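Local coordinates for protein myosin-2 (Saccharomyces cerevisiae, PDB 2F6H) that carries organelles and proteins along actin cables for their segregation, gripping receptors on the cargo with its globular tail, the domain described here, at residues 110-115 against 386-391; 225-230 against 381-386. All coordinates share one frame; numbering follows the deposited sequence.

Contact 1 (110-115 against 386-391)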
ATOM      1  N   PHE A 110       5.173  -8.079  18.567  1.00 27.73           N
ATOM      2  CA  PHE A 110       5.864  -8.312  19.838  1.00 27.52           C
ATOM      3  C   PHE A 110       5.083  -7.780  21.032  1.00 27.81           C
ATOM      4  O   PHE A 110       5.054  -8.417  22.077  1.00 28.36           O
ATOM      5  CB  PHE A 110       7.266  -7.698  19.860  1.00 27.42           C
ATOM      6  CG  PHE A 110       7.918  -7.746  21.227  1.00 27.53           C
ATOM      7  CD1 PHE A 110       8.319  -8.963  21.777  1.00 27.72           C
ATOM      8  CD2 PHE A 110       8.082  -6.602  21.970  1.00 25.66           C
ATOM      9  CE1 PHE A 110       8.879  -9.018  23.039  1.00 26.16           C
ATOM     10  CE2 PHE A 110       8.624  -6.656  23.226  1.00 27.60           C
ATOM     11  CZ  PHE A 110       9.026  -7.879  23.761  1.00 27.52           C
ATOM     12  N   VAL A 111       4.479  -6.608  20.886  1.00 27.70           N
ATOM     13  CA  VAL A 111       3.759  -5.957  21.979  1.00 28.11           C
ATOM     14  C   VAL A 111       2.495  -6.732  22.359  1.00 28.17           C
ATOM     15  O   VAL A 111       2.117  -6.770  23.524  1.00 27.36           O
ATOM     16  CB  VAL A 111       3.347  -4.526  21.617  1.00 27.74           C
ATOM     17  CG1 VAL A 111       2.530  -3.913  22.719  1.00 28.75           C
ATOM     18  CG2 VAL A 111       4.556  -3.672  21.385  1.00 28.86           C
ATOM     19  N   VAL A 112       1.836  -7.313  21.367  1.00 28.09           N
ATOM     20  CA  VAL A 112       0.673  -8.166  21.613  1.00 28.63           C
ATOM     21  C   VAL A 112       1.113  -9.466  22.307  1.00 29.20           C
ATOM     22  O   VAL A 112       0.419 -10.005  23.179  1.00 28.49           O
ATOM     23  CB  VAL A 112      -0.044  -8.473  20.294  1.00 28.06           C
ATOM     24  CG1 VAL A 112      -1.100  -9.525  20.483  1.00 28.68           C
ATOM     25  CG2 VAL A 112      -0.663  -7.228  19.745  1.00 27.94           C
ATOM     26  N   PHE A 113       2.266  -9.978  21.887  1.00 30.44           N
ATOM     27  CA  PHE A 113       2.852 -11.146  22.510  1.00 30.70           C
ATOM     28  C   PHE A 113       3.187 -10.835  23.975  1.00 31.08           C
ATOM     29  O   PHE A 113       2.880 -11.641  24.867  1.00 29.52           O
ATOM     30  CB  PHE A 113       4.083 -11.628  21.719  1.00 32.21           C
ATOM     31  CG  PHE A 113       4.986 -12.526  22.503  1.00 31.71           C
ATOM     32  CD1 PHE A 113       4.725 -13.884  22.585  1.00 34.32           C
ATOM     33  CD2 PHE A 113       6.059 -12.002  23.206  1.00 32.82           C
ATOM     34  CE1 PHE A 113       5.544 -14.722  23.341  1.00 33.68           C
ATOM     35  CE2 PHE A 113       6.872 -12.817  23.963  1.00 34.10           C
ATOM     36  CZ  PHE A 113       6.617 -14.194  24.022  1.00 34.62           C
ATOM     37  N   ALA A 114       3.789  -9.668  24.214  1.00 31.22           N
ATOM     38  CA  ALA A 114       4.165  -9.253  25.563  1.00 31.88           C
ATOM     39  C   ALA A 114       2.956  -9.123  26.483  1.00 32.61           C
ATOM     40  O   ALA A 114       3.008  -9.558  27.632  1.00 31.96           O
ATOM     41  CB  ALA A 114       4.906  -7.930  25.536  1.00 31.53           C
ATOM     42  N   LEU A 115       1.901  -8.483  25.973  1.00 33.01           N
ATOM     43  CA  LEU A 115       0.679  -8.240  26.721  1.00 33.90           C
ATOM     44  C   LEU A 115       0.032  -9.555  27.122  1.00 34.54           C
ATOM     45  O   LEU A 115      -0.377  -9.725  28.265  1.00 34.35           O
ATOM     46  CB  LEU A 115      -0.337  -7.442  25.881  1.00 33.79           C
ATOM     47  CG  LEU A 115      -1.209  -6.383  26.552  1.00 33.39           C
ATOM     48  CD1 LEU A 115      -2.514  -6.242  25.822  1.00 31.52           C
ATOM     49  CD2 LEU A 115      -1.439  -6.626  28.027  1.00 33.18           C
ATOM     50  N   ILE A 386      -5.859  -9.203  10.513  1.00 33.28           N
ATOM     51  CA  ILE A 386      -5.047 -10.417  10.427  1.00 34.40           C
ATOM     52  C   ILE A 386      -4.361 -10.696  11.764  1.00 35.50           C
ATOM     53  O   ILE A 386      -3.875  -9.784  12.443  1.00 34.57           O
ATOM     54  CB  ILE A 386      -3.919 -10.219   9.339  1.00 34.95           C
ATOM     55  CG1 ILE A 386      -4.540 -10.078   7.965  1.00 36.13           C
ATOM     56  CG2 ILE A 386      -2.906 -11.344   9.322  1.00 34.87           C
ATOM     57  CD1 ILE A 386      -5.496 -11.160   7.675  1.00 37.11           C
ATOM     58  N   LYS A 387      -4.321 -11.977  12.112  1.00 37.28           N
ATOM     59  CA  LYS A 387      -3.646 -12.472  13.299  1.00 38.20           C
ATOM     60  C   LYS A 387      -2.198 -11.978  13.296  1.00 38.31           C
ATOM     61  O   LYS A 387      -1.555 -11.976  12.255  1.00 37.72           O
ATOM     62  CB  LYS A 387      -3.713 -13.999  13.277  1.00 38.48           C
ATOM     63  CG  LYS A 387      -2.882 -14.716  14.328  1.00 39.89           C
ATOM     64  CD  LYS A 387      -2.324 -16.075  13.775  1.00 40.55           C
ATOM     65  CE  LYS A 387      -1.147 -16.630  14.617  1.00 41.84           C
ATOM     66  NZ  LYS A 387      -0.350 -17.695  13.883  1.00 43.07           N
ATOM     67  N   THR A 388      -1.704 -11.538  14.447  1.00 39.34           N
ATOM     68  CA  THR A 388      -0.309 -11.130  14.556  1.00 40.61           C
ATOM     69  C   THR A 388       0.634 -12.317  14.462  1.00 42.54           C
ATOM     70  O   THR A 388       0.267 -13.473  14.653  1.00 42.50           O
ATOM     71  CB  THR A 388       0.021 -10.361  15.847  1.00 40.52           C
ATOM     72  OG1 THR A 388      -0.393 -11.120  16.988  1.00 41.09           O
ATOM     73  CG2 THR A 388      -0.648  -9.014  15.851  1.00 41.21           C
ATOM     74  N   ARG A 389       1.876 -11.983  14.178  1.00 44.89           N
ATOM     75  CA  ARG A 389       2.899 -12.958  13.900  1.00 47.08           C
ATOM     76  C   ARG A 389       3.193 -13.619  15.238  1.00 48.30           C
ATOM     77  O   ARG A 389       3.199 -12.954  16.289  1.00 48.16           O
ATOM     78  CB  ARG A 389       4.143 -12.267  13.265  1.00 46.90           C
ATOM     79  CG  ARG A 389       3.799 -10.973  12.439  1.00 45.63           C
ATOM     80  CD  ARG A 389       4.454 -10.855  11.051  1.00 45.13           C
ATOM     81  NE  ARG A 389       5.560  -9.905  11.022  1.00 42.26           N
ATOM     82  CZ  ARG A 389       5.881  -9.115   9.991  1.00 43.40           C
ATOM     83  NH1 ARG A 389       5.192  -9.120   8.833  1.00 44.06           N
ATOM     84  NH2 ARG A 389       6.910  -8.299  10.117  1.00 40.77           N
ATOM     85  N   LYS A 390       3.363 -14.934  15.218  1.00 50.66           N
ATOM     86  CA  LYS A 390       3.688 -15.653  16.445  1.00 51.77           C
ATOM     87  C   LYS A 390       5.129 -15.341  16.816  1.00 52.89           C
ATOM     88  O   LYS A 390       6.024 -15.456  15.983  1.00 53.07           O
ATOM     89  CB  LYS A 390       3.481 -17.164  16.311  1.00 52.09           C
ATOM     90  CG  LYS A 390       3.086 -17.809  17.645  1.00 52.49           C
ATOM     91  CD  LYS A 390       4.240 -17.825  18.673  1.00 54.35           C
ATOM     92  CE  LYS A 390       3.846 -17.184  20.019  1.00 55.11           C
ATOM     93  NZ  LYS A 390       3.325 -15.777  19.901  1.00 54.79           N
ATOM     94  N   PHE A 391       5.334 -14.916  18.061  1.00 54.36           N
ATOM     95  CA  PHE A 391       6.653 -14.569  18.533  1.00 55.09           C
ATOM     96  C   PHE A 391       7.437 -15.722  19.108  1.00 56.84           C
ATOM     97  O   PHE A 391       7.245 -16.142  20.244  1.00 56.90           O
ATOM     98  CB  PHE A 391       6.646 -13.339  19.443  1.00 55.56           C
ATOM     99  CG  PHE A 391       7.213 -12.158  18.760  1.00 55.66           C
ATOM    100  CD1 PHE A 391       6.428 -11.407  17.889  1.00 56.09           C
ATOM    101  CD2 PHE A 391       8.572 -11.881  18.854  1.00 55.99           C
ATOM    102  CE1 PHE A 391       6.973 -10.334  17.180  1.00 56.06           C
ATOM    103  CE2 PHE A 391       9.132 -10.823  18.153  1.00 56.34           C
ATOM    104  CZ  PHE A 391       8.324 -10.040  17.312  1.00 56.60           C
TER
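The ring of Phe391 takes the backbone of Phe110 over one face, with Phe110 CA 3.5 Å above the ring plane and displaced toward its rim. Phe110 CB lies above the same ring as a CH-pi donor, 3.9 Å from the Phe391 centroid, and beyond it the Phe110 ring turns an edge to Phe391 in a T-shaped pair, centroids 5.6 Å apart and planes at 66°. The Phe113 ring is met differently: Phe391 CB sits over one of its faces, 3.6 Å from Phe113 CG, while the backbone O of Phe110, one turn earlier, lies in the ring plane at its edge. Phe391 thus meets Phe110 mainly with its ring and Phe113 mainly with its CB.

Phe113, with CG anti to its N (chi1 162°), holds its ring beside the loop, whereas the Phe110 ring leads away from it. Lys390 starts away from the helix and bends back along its chain until NZ comes within 3.6 Å of Phe113 CD1, at an oblique approach to the ring. Nearer the start of the loop segment, Thr388 OG1 touches Val112 CG1 at 3.9 Å. With an alanine at Phe391, the edge of the Phe110 ring would probably lose the aromatic face it points to, opening a gap between loop and helix.

The contact illustrates how an irregular chain can be fastened to a helix by aromatic side chains at the surface of the cargo-binding tail domain, whose regular structure is all helix. Polar partners from outside the two segments hold Arg389: its N is hydrogen-bonded to Ser109 OG, and its NH1 forms a salt bridge with Glu224. The loop thus runs along helix 93-120, while helix 49-63 meets both Phe110 and Phe391 through Ile55.

Contact 2 (225-230 against 381-386)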
ATOM      1  N   ASN A 225       0.006 -11.993   2.400  1.00 30.66           N
ATOM      2  CA  ASN A 225      -0.593 -11.824   1.074  1.00 31.18           C
ATOM      3  C   ASN A 225      -1.868 -10.967   1.014  1.00 30.76           C
ATOM      4  O   ASN A 225      -2.171 -10.370  -0.031  1.00 29.95           O
ATOM      5  CB  ASN A 225      -0.903 -13.193   0.481  1.00 32.30           C
ATOM      6  CG  ASN A 225      -1.090 -13.140  -1.005  1.00 36.12           C
ATOM      7  OD1 ASN A 225      -0.193 -12.695  -1.751  1.00 42.36           O
ATOM      8  ND2 ASN A 225      -2.256 -13.585  -1.465  1.00 40.92           N
ATOM      9  N   GLU A 226      -2.604 -10.927   2.126  1.00 29.63           N
ATOM     10  CA  GLU A 226      -3.798 -10.085   2.252  1.00 29.41           C
ATOM     11  C   GLU A 226      -3.448  -8.612   2.069  1.00 27.93           C
ATOM     12  O   GLU A 226      -4.216  -7.842   1.516  1.00 27.66           O
ATOM     13  CB  GLU A 226      -4.435 -10.257   3.627  1.00 29.86           C
ATOM     14  CG  GLU A 226      -5.132 -11.590   3.817  1.00 33.40           C
ATOM     15  CD  GLU A 226      -4.280 -12.636   4.511  1.00 37.97           C
ATOM     16  OE1 GLU A 226      -3.041 -12.677   4.267  1.00 37.88           O
ATOM     17  OE2 GLU A 226      -4.880 -13.421   5.306  1.00 41.51           O
ATOM     18  N   VAL A 227      -2.275  -8.237   2.552  1.00 26.54           N
ATOM     19  CA  VAL A 227      -1.799  -6.873   2.412  1.00 25.69           C
ATOM     20  C   VAL A 227      -1.565  -6.533   0.935  1.00 24.38           C
ATOM     21  O   VAL A 227      -2.015  -5.517   0.468  1.00 24.23           O
ATOM     22  CB  VAL A 227      -0.563  -6.658   3.263  1.00 24.78           C
ATOM     23  CG1 VAL A 227      -0.017  -5.243   3.090  1.00 25.07           C
ATOM     24  CG2 VAL A 227      -0.936  -6.932   4.718  1.00 25.26           C
ATOM     25  N   PHE A 228      -0.896  -7.403   0.200  1.00 23.94           N
ATOM     26  CA  PHE A 228      -0.656  -7.185  -1.229  1.00 23.66           C
ATOM     27  C   PHE A 228      -1.962  -6.961  -1.976  1.00 23.59           C
ATOM     28  O   PHE A 228      -2.093  -6.013  -2.766  1.00 23.20           O
ATOM     29  CB  PHE A 228       0.167  -8.356  -1.787  1.00 23.61           C
ATOM     30  CG  PHE A 228       0.257  -8.391  -3.291  1.00 23.84           C
ATOM     31  CD1 PHE A 228       0.992  -7.447  -3.982  1.00 22.18           C
ATOM     32  CD2 PHE A 228      -0.409  -9.368  -4.008  1.00 24.30           C
ATOM     33  CE1 PHE A 228       1.075  -7.476  -5.342  1.00 23.92           C
ATOM     34  CE2 PHE A 228      -0.326  -9.406  -5.382  1.00 25.40           C
ATOM     35  CZ  PHE A 228       0.415  -8.456  -6.056  1.00 23.54           C
ATOM     36  N   HIS A 229      -2.950  -7.809  -1.695  1.00 23.62           N
ATOM     37  CA  HIS A 229      -4.252  -7.710  -2.336  1.00 23.54           C
ATOM     38  C   HIS A 229      -4.942  -6.390  -2.041  1.00 22.24           C
ATOM     39  O   HIS A 229      -5.558  -5.817  -2.927  1.00 21.11           O
ATOM     40  CB  HIS A 229      -5.169  -8.866  -1.901  1.00 24.18           C
ATOM     41  CG  HIS A 229      -4.857 -10.158  -2.576  1.00 29.08           C
ATOM     42  ND1 HIS A 229      -5.756 -10.807  -3.396  1.00 34.55           N
ATOM     43  CD2 HIS A 229      -3.732 -10.920  -2.574  1.00 33.29           C
ATOM     44  CE1 HIS A 229      -5.202 -11.917  -3.859  1.00 36.00           C
ATOM     45  NE2 HIS A 229      -3.973 -12.007  -3.376  1.00 36.02           N
ATOM     46  N   ALA A 230      -4.879  -5.949  -0.786  1.00 21.71           N
ATOM     47  CA  ALA A 230      -5.501  -4.678  -0.381  1.00 21.20           C
ATOM     48  C   ALA A 230      -4.826  -3.504  -1.069  1.00 20.70           C
ATOM     49  O   ALA A 230      -5.492  -2.608  -1.567  1.00 20.61           O
ATOM     50  CB  ALA A 230      -5.435  -4.510   1.092  1.00 20.92           C
ATOM     51  N   ASP A 381      -6.482  -0.354   7.684  1.00 24.33           N
ATOM     52  CA  ASP A 381      -5.189  -1.052   7.763  1.00 24.27           C
ATOM     53  C   ASP A 381      -5.423  -2.566   7.632  1.00 24.40           C
ATOM     54  O   ASP A 381      -5.969  -3.196   8.550  1.00 24.24           O
ATOM     55  CB  ASP A 381      -4.493  -0.692   9.085  1.00 24.05           C
ATOM     56  CG  ASP A 381      -3.165  -1.370   9.273  1.00 24.64           C
ATOM     57  OD1 ASP A 381      -2.688  -2.055   8.360  1.00 26.29           O
ATOM     58  OD2 ASP A 381      -2.593  -1.259  10.389  1.00 28.94           O
ATOM     59  N   PRO A 382      -4.998  -3.157   6.496  1.00 24.47           N
ATOM     60  CA  PRO A 382      -5.199  -4.593   6.295  1.00 24.86           C
ATOM     61  C   PRO A 382      -4.464  -5.481   7.294  1.00 25.29           C
ATOM     62  O   PRO A 382      -4.885  -6.604   7.502  1.00 25.00           O
ATOM     63  CB  PRO A 382      -4.657  -4.833   4.873  1.00 24.58           C
ATOM     64  CG  PRO A 382      -3.730  -3.736   4.625  1.00 24.30           C
ATOM     65  CD  PRO A 382      -4.308  -2.550   5.343  1.00 24.29           C
ATOM     66  N   PHE A 383      -3.369  -4.993   7.897  1.00 26.08           N
ATOM     67  CA  PHE A 383      -2.695  -5.745   8.965  1.00 26.18           C
ATOM     68  C   PHE A 383      -3.605  -5.970  10.156  1.00 26.06           C
ATOM     69  O   PHE A 383      -3.519  -7.001  10.815  1.00 25.29           O
ATOM     70  CB  PHE A 383      -1.415  -5.047   9.443  1.00 26.48           C
ATOM     71  CG  PHE A 383      -0.310  -5.066   8.430  1.00 26.59           C
ATOM     72  CD1 PHE A 383       0.524  -6.154   8.332  1.00 25.85           C
ATOM     73  CD2 PHE A 383      -0.112  -3.993   7.579  1.00 26.88           C
ATOM     74  CE1 PHE A 383       1.526  -6.185   7.418  1.00 26.17           C
ATOM     75  CE2 PHE A 383       0.885  -4.019   6.655  1.00 27.07           C
ATOM     76  CZ  PHE A 383       1.717  -5.118   6.583  1.00 27.42           C
ATOM     77  N   SER A 384      -4.489  -5.012  10.415  1.00 26.68           N
ATOM     78  CA  SER A 384      -5.384  -5.085  11.565  1.00 27.47           C
ATOM     79  C   SER A 384      -6.444  -6.175  11.448  1.00 28.10           C
ATOM     80  O   SER A 384      -7.086  -6.493  12.439  1.00 28.23           O
ATOM     81  CB  SER A 384      -6.078  -3.749  11.799  1.00 27.29           C
ATOM     82  OG  SER A 384      -7.077  -3.549  10.827  1.00 26.80           O
ATOM     83  N   LEU A 385      -6.636  -6.737  10.253  1.00 29.38           N
ATOM     84  CA  LEU A 385      -7.685  -7.718  10.024  1.00 30.16           C
ATOM     85  C   LEU A 385      -7.157  -9.117  10.212  1.00 31.58           C
ATOM     86  O   LEU A 385      -7.926 -10.082  10.143  1.00 31.68           O
ATOM     87  CB  LEU A 385      -8.251  -7.568   8.612  1.00 29.82           C
ATOM     88  CG  LEU A 385      -8.782  -6.184   8.250  1.00 29.49           C
ATOM     89  CD1 LEU A 385      -9.257  -6.152   6.836  1.00 29.52           C
ATOM     90  CD2 LEU A 385      -9.883  -5.766   9.153  1.00 31.72           C
ATOM     91  N   ILE A 386      -5.859  -9.203  10.513  1.00 33.28           N
ATOM     92  CA  ILE A 386      -5.047 -10.417  10.427  1.00 34.40           C
ATOM     93  C   ILE A 386      -4.361 -10.696  11.764  1.00 35.50           C
ATOM     94  O   ILE A 386      -3.875  -9.784  12.443  1.00 34.57           O
ATOM     95  CB  ILE A 386      -3.919 -10.219   9.339  1.00 34.95           C
ATOM     96  CG1 ILE A 386      -4.540 -10.078   7.965  1.00 36.13           C
ATOM     97  CG2 ILE A 386      -2.906 -11.344   9.322  1.00 34.87           C
ATOM     98  CD1 ILE A 386      -5.496 -11.160   7.675  1.00 37.11           C
TER
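Val227, on the first turns of helix 225-248, packs against Phe383 in a short 3-10 segment, 382-385, that opens with an Asx turn at Asp381. From Val227 CB the two methyls divide the work. CG2, anti to the carbonyl carbon, stands almost squarely over the middle of the Phe383 ring, 3.7 Å from its centroid and 12° off the normal, a well-centred CH-pi contact; it also reaches Pro382 CG at 4.2 Å. CG1 leans to one side of the ring and meets Phe383 CE2 and CZ, each at 3.9 Å. One branched side chain thus engages the ring through both methyls.

A turn further along the helix, Ala230 CB rests against Pro382 CB at 3.9 Å, its small side chain consistent with the close approach of the proline ring. Glu226 faces the other end of the 3-10 turn. Its chain bends at chi2 (96°) and lays the carboxylate beside Ile386 CD1, with Glu226 OE2 3.3 Å from that methyl, so that a charged group borders an apolar one at the exposed margin.

Neighbouring helices close round this patch: Tyr155 of helix 130-176 touches both Ala230 and Pro382, while Leu101 and Arg105 of helix 93-120 lie against Phe383. The example shows a brief helical turn in a long connecting loop presenting a proline and an aromatic ring to a helix distant in sequence. Asp381 shapes that turn. Its OD2 is taken by Ser151 OG, and its backbone O accepts from both Ser384 N and Ser384 OG, the hydroxyl bond lying in the carbonyl plane. Its OD1, at the edge of the Phe383 ring, receives Phe383 N from above the carboxylate plane, at 3.1 Å and with an N-H...O angle of 141°.

In the fold
Contacts 1 and 2 fasten successive parts of one loop, between helices 338-353 and 405-416, to two different helices, 93-120 and 225-248. They share Ile386, and their centres lie about 16 Å apart. Contact 2 is the more interior, about 9 Å from the centre of the chain and half made of buried residues, whereas contact 1 lies at the surface, about 22 Å out. The chemistry differs too: in contact 2 aliphatic groups pack on one ring, Phe383, carried by a 3-10 turn; in contact 1 three phenylalanines meet one another beside an irregular chain. Arg105 of helix 93-120 spans the two, bonding Ile386 O and touching Phe383.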